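Local coordinates for protein acetylacetone-cleaving enzyme (Acinetobacter johnsonii, PDB 3BAL) that cleaves acetylacetone with molecular oxygen into methylglyoxal and acetate, as a homotetrameric cupin-type dioxygenase that binds one iron cation per subunit, at residues S58-I63 against L123-D128; F51-G56 against S113-T118. One frame throughout, in Å; residues are numbered along the deposited sequence.

Contact 1 (S58-I63 against L123-D128); sequences SFASHI and LNFIDD. With ZN (zinc ion), chain E.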
# COMPACT_ATOMS: atom_id res chain seq x y z
N SER A 58 21.02 7.42 -19.33
CA SER A 58 20.60 7.87 -18.01
C SER A 58 19.19 8.44 -18.02
O SER A 58 18.59 8.66 -19.08
CB SER A 58 21.56 8.95 -17.50
OG SER A 58 21.57 10.08 -18.35
N PHE A 59 18.65 8.68 -16.82
CA PHE A 59 17.32 9.25 -16.66
C PHE A 59 17.44 10.67 -16.14
O PHE A 59 18.41 10.99 -15.44
CB PHE A 59 16.49 8.43 -15.66
CG PHE A 59 16.04 7.08 -16.18
CD1 PHE A 59 16.77 5.92 -15.89
CD2 PHE A 59 14.87 6.97 -16.93
CE1 PHE A 59 16.34 4.67 -16.33
CE2 PHE A 59 14.43 5.72 -17.38
CZ PHE A 59 15.15 4.57 -17.08
N ALA A 60 16.48 11.52 -16.48
CA ALA A 60 16.47 12.91 -16.02
C ALA A 60 16.26 12.92 -14.51
O ALA A 60 15.77 11.94 -13.94
CB ALA A 60 15.35 13.67 -16.71
N SER A 61 16.65 14.02 -13.86
CA SER A 61 16.54 14.17 -12.41
C SER A 61 15.12 14.03 -11.87
O SER A 61 14.19 14.66 -12.38
CB SER A 61 17.10 15.53 -11.98
OG SER A 61 18.48 15.63 -12.29
N HIS A 62 14.96 13.24 -10.82
CA HIS A 62 13.65 13.04 -10.24
C HIS A 62 13.70 12.59 -8.79
O HIS A 62 14.73 12.15 -8.28
CB HIS A 62 12.88 11.99 -11.03
CG HIS A 62 13.57 10.66 -11.10
ND1 HIS A 62 14.58 10.39 -12.00
CD2 HIS A 62 13.42 9.54 -10.35
CE1 HIS A 62 15.02 9.16 -11.80
NE2 HIS A 62 14.33 8.62 -10.81
N ILE A 63 12.55 12.70 -8.14
CA ILE A 63 12.39 12.31 -6.75
C ILE A 63 11.28 11.25 -6.68
O ILE A 63 10.25 11.38 -7.34
CB ILE A 63 11.97 13.52 -5.88
CG1 ILE A 63 13.08 14.57 -5.88
CG2 ILE A 63 11.65 13.05 -4.47
CD1 ILE A 63 12.72 15.85 -5.17
N LEU A 123 6.83 9.72 -9.87
CA LEU A 123 8.23 10.11 -9.92
C LEU A 123 8.16 11.57 -10.32
O LEU A 123 7.66 11.91 -11.39
CB LEU A 123 8.99 9.32 -10.99
CG LEU A 123 9.04 7.81 -10.83
CD1 LEU A 123 10.10 7.27 -11.77
CD2 LEU A 123 9.35 7.42 -9.40
N ASN A 124 8.64 12.45 -9.44
CA ASN A 124 8.60 13.87 -9.72
C ASN A 124 9.89 14.36 -10.36
O ASN A 124 10.94 14.43 -9.72
CB ASN A 124 8.33 14.66 -8.44
CG ASN A 124 6.93 14.41 -7.88
OD1 ASN A 124 6.02 14.03 -8.62
ND2 ASN A 124 6.76 14.64 -6.59
N PHE A 125 9.81 14.70 -11.64
CA PHE A 125 10.99 15.20 -12.34
C PHE A 125 11.12 16.68 -12.03
O PHE A 125 10.14 17.41 -12.08
CB PHE A 125 10.87 14.93 -13.84
CG PHE A 125 10.97 13.46 -14.19
CD1 PHE A 125 9.85 12.63 -14.10
CD2 PHE A 125 12.19 12.91 -14.56
CE1 PHE A 125 9.95 11.26 -14.36
CE2 PHE A 125 12.31 11.54 -14.82
CZ PHE A 125 11.18 10.71 -14.72
N ILE A 126 12.34 17.10 -11.68
CA ILE A 126 12.62 18.48 -11.27
C ILE A 126 13.61 19.25 -12.13
O ILE A 126 14.47 18.65 -12.79
CB ILE A 126 13.16 18.50 -9.82
CG1 ILE A 126 14.38 17.57 -9.70
CG2 ILE A 126 12.06 18.06 -8.85
CD1 ILE A 126 15.02 17.51 -8.30
N ASP A 127 13.51 20.59 -12.12
CA ASP A 127 14.44 21.42 -12.87
C ASP A 127 15.60 21.81 -11.95
O ASP A 127 15.66 21.35 -10.81
CB ASP A 127 13.75 22.66 -13.47
CG ASP A 127 13.26 23.65 -12.42
OD1 ASP A 127 13.76 23.64 -11.28
OD2 ASP A 127 12.38 24.46 -12.75
N ASP A 128 16.52 22.65 -12.43
CA ASP A 128 17.70 23.04 -11.64
C ASP A 128 17.44 23.91 -10.42
O ASP A 128 18.36 24.21 -9.65
CB ASP A 128 18.74 23.73 -12.53
CG ASP A 128 19.47 22.75 -13.45
OD1 ASP A 128 19.57 21.56 -13.10
OD2 ASP A 128 19.96 23.18 -14.51
ZN ZN E . 14.69 6.80 -9.55
O HOH W 1 14.29 16.76 -14.61
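His62 and Phe125 run alongside each other from neighbouring strands, as a non-hydrogen-bonded antiparallel pair whose CA atoms are only 4.0 Å apart. In His62, CB sits over one face of the Phe125 ring, 3.9 Å from its centroid, a CH-pi contact; CG then passes Phe125 CE2, the two rings meeting obliquely with planes at 45°. With CG between the backbone N and the carbonyl carbon (chi1 58°), the imidazole is set beside Phe125, ND1 also near CE2, while CD2 approaches Leu123 CD1. ND1 donates to Ala60 O at 2.8 Å, in the plane of the imidazole and almost straight (170°). This bond holds the ring in the rotation that presents NE2 to the zinc ion, bound at 2.2 Å. Ala60 CB also packs on Phe125 CD2, 3.9 Å away.

The backbones join through Ile63 N to Asn124 O (2.8 Å) and Asn124 N to Ile63 O, then Ile126 N to Ser61 O at 3.1 Å. A water donating to both Ser61 O and Ile126 O extends the last link. Ile63 CD1 meets Ile126 CD1 loosely.

His64 and His104 complete the protein ligands of the metal, a histidine site inside a cupin jelly roll. Strand 132-136 pairs with 123-126, strand 103-104 packs on Ile63 and Ile126, and Phe28 meets the Phe125 ring edge-to-face.

Contact 2 (F51-G56 against S113-T118); sequences FNCPAG and SQFYMT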
# COMPACT_ATOMS: atom_id res chain seq x y z
N PHE A 51 12.96 -2.01 -18.28
CA PHE A 51 13.77 -1.13 -19.13
C PHE A 51 15.04 -1.74 -19.73
O PHE A 51 15.73 -2.53 -19.08
CB PHE A 51 14.18 0.14 -18.36
CG PHE A 51 13.04 0.83 -17.65
CD1 PHE A 51 12.49 0.29 -16.49
CD2 PHE A 51 12.49 2.00 -18.17
CE1 PHE A 51 11.40 0.90 -15.85
CE2 PHE A 51 11.41 2.63 -17.55
CZ PHE A 51 10.86 2.07 -16.38
N ASN A 52 15.34 -1.36 -20.97
CA ASN A 52 16.55 -1.78 -21.68
C ASN A 52 17.35 -0.48 -21.86
O ASN A 52 16.87 0.46 -22.49
CB ASN A 52 16.24 -2.41 -23.04
CG ASN A 52 15.77 -3.87 -22.93
OD1 ASN A 52 16.14 -4.59 -22.00
ND2 ASN A 52 14.98 -4.32 -23.90
N CYS A 53 18.55 -0.44 -21.29
CA CYS A 53 19.38 0.77 -21.33
C CYS A 53 20.75 0.61 -21.99
O CYS A 53 21.56 -0.20 -21.55
CB CYS A 53 19.59 1.28 -19.90
SG CYS A 53 18.11 1.24 -18.88
N PRO A 54 21.01 1.38 -23.05
CA PRO A 54 22.30 1.33 -23.76
C PRO A 54 23.43 1.82 -22.86
O PRO A 54 23.19 2.45 -21.82
CB PRO A 54 22.08 2.26 -24.94
CG PRO A 54 20.62 2.14 -25.21
CD PRO A 54 20.04 2.19 -23.81
N ALA A 55 24.66 1.54 -23.26
CA ALA A 55 25.80 2.00 -22.48
C ALA A 55 25.83 3.53 -22.57
O ALA A 55 25.64 4.10 -23.65
CB ALA A 55 27.09 1.40 -23.03
N GLY A 56 26.05 4.18 -21.43
CA GLY A 56 26.10 5.63 -21.40
C GLY A 56 24.77 6.34 -21.22
O GLY A 56 24.74 7.57 -21.16
N SER A 113 22.43 -2.39 -20.08
CA SER A 113 21.72 -3.03 -18.98
C SER A 113 20.21 -3.26 -19.18
O SER A 113 19.62 -2.84 -20.17
CB SER A 113 21.91 -2.16 -17.72
OG SER A 113 23.25 -1.72 -17.59
N GLN A 114 19.62 -3.95 -18.20
CA GLN A 114 18.18 -4.22 -18.17
C GLN A 114 17.75 -4.32 -16.70
O GLN A 114 18.46 -4.92 -15.88
CB GLN A 114 17.82 -5.53 -18.90
CG GLN A 114 16.32 -5.90 -18.76
CD GLN A 114 15.92 -7.19 -19.48
OE1 GLN A 114 15.69 -7.19 -20.70
NE2 GLN A 114 15.81 -8.29 -18.73
N PHE A 115 16.61 -3.72 -16.37
CA PHE A 115 16.09 -3.79 -15.01
C PHE A 115 14.56 -3.70 -14.99
O PHE A 115 13.94 -3.00 -15.80
CB PHE A 115 16.72 -2.71 -14.11
CG PHE A 115 16.18 -1.32 -14.32
CD1 PHE A 115 15.16 -0.83 -13.52
CD2 PHE A 115 16.72 -0.48 -15.29
CE1 PHE A 115 14.67 0.48 -13.69
CE2 PHE A 115 16.25 0.82 -15.47
CZ PHE A 115 15.23 1.30 -14.66
N TYR A 116 13.97 -4.45 -14.06
CA TYR A 116 12.53 -4.54 -13.82
C TYR A 116 12.28 -3.73 -12.54
O TYR A 116 13.07 -3.81 -11.59
CB TYR A 116 12.16 -6.01 -13.60
CG TYR A 116 10.79 -6.28 -13.02
CD1 TYR A 116 9.69 -6.50 -13.84
CD2 TYR A 116 10.60 -6.33 -11.63
CE1 TYR A 116 8.42 -6.79 -13.29
CE2 TYR A 116 9.34 -6.62 -11.08
CZ TYR A 116 8.26 -6.85 -11.92
OH TYR A 116 7.03 -7.15 -11.38
N MET A 117 11.21 -2.95 -12.49
CA MET A 117 10.94 -2.15 -11.30
C MET A 117 9.46 -1.87 -11.05
O MET A 117 8.68 -1.67 -11.99
CB MET A 117 11.73 -0.83 -11.40
CG MET A 117 11.66 0.09 -10.18
SD MET A 117 13.03 1.32 -10.20
CE MET A 117 12.91 2.04 -8.54
N THR A 118 9.09 -1.85 -9.77
CA THR A 118 7.72 -1.55 -9.35
C THR A 118 7.78 -0.21 -8.62
O THR A 118 8.75 0.06 -7.90
CB THR A 118 7.16 -2.65 -8.40
OG1 THR A 118 8.09 -2.90 -7.34
CG2 THR A 118 6.91 -3.95 -9.15
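Phe51 and Phe115 bring their rings nearly parallel, planes at 14°, but displaced until little of one ring lies over the other, with centroids 4.8 Å apart. Over one face of Phe115 lies Phe51 CD1, toward the rim and 3.4 Å from Phe115 CZ; Phe51 CB also approaches Phe115 CE2. At the edge of the same ring is Cys53 SG, 3.9 Å from Phe115 CE2, a sulfur-aromatic contact made near the ring plane. The Phe51 ring has Phe115 O at its own edge, in plane. In Phe115, CG is placed between the backbone N and the carbonyl carbon (chi1 77°), which brings the ring alongside both Phe51 and Cys53.

These three side chains share one face of the sheet with Ser113. On the other face Asn52 and Gln114 run alongside each other, their amide planes nearly coplanar.

Four backbone bonds hold the strands in antiparallel register. Phe51 N to Phe115 O (2.8 Å) and Phe115 N to Phe51 O join one hydrogen-bonded pair. Cys53 N to Ser113 O (2.9 Å) and Ser113 N to Cys53 O join the next. Between them Gln114 CA makes a CA-H...O contact with Phe51 O at 3.1 Å.

Both strands lie within one of the two main antiparallel sheets of the cupin jelly roll. Strand 34-41 flanks 46-53, with Trp35 against Phe51, while strand 68-74 flanks 113-120, with Leu72 against Phe115. Farther along, Tyr116 stacks on Phe71 of a neighbouring subunit.

Contacts 1 and 2 belong to the two main sheets of the jelly roll, with centres about 17 Å apart. The chain runs from strand 46-53 to 57-64, and later from 113-120 to 123-126, so each contact takes one strand from each of these consecutive pairs and their segments alternate in sequence. Phe59 bridges them: its CZ lies 3.9 Å from Phe51 CD2, and its CE1 packs against Phe115 CZ at 3.9 Å. These three rings pack together between the sheets. The zinc ion, probably in the enzyme's iron site, is bound directly from contact 1 through His62; the nearest side-chain atom of Phe115 is about 8 Å from the zinc ion, outside its first shell.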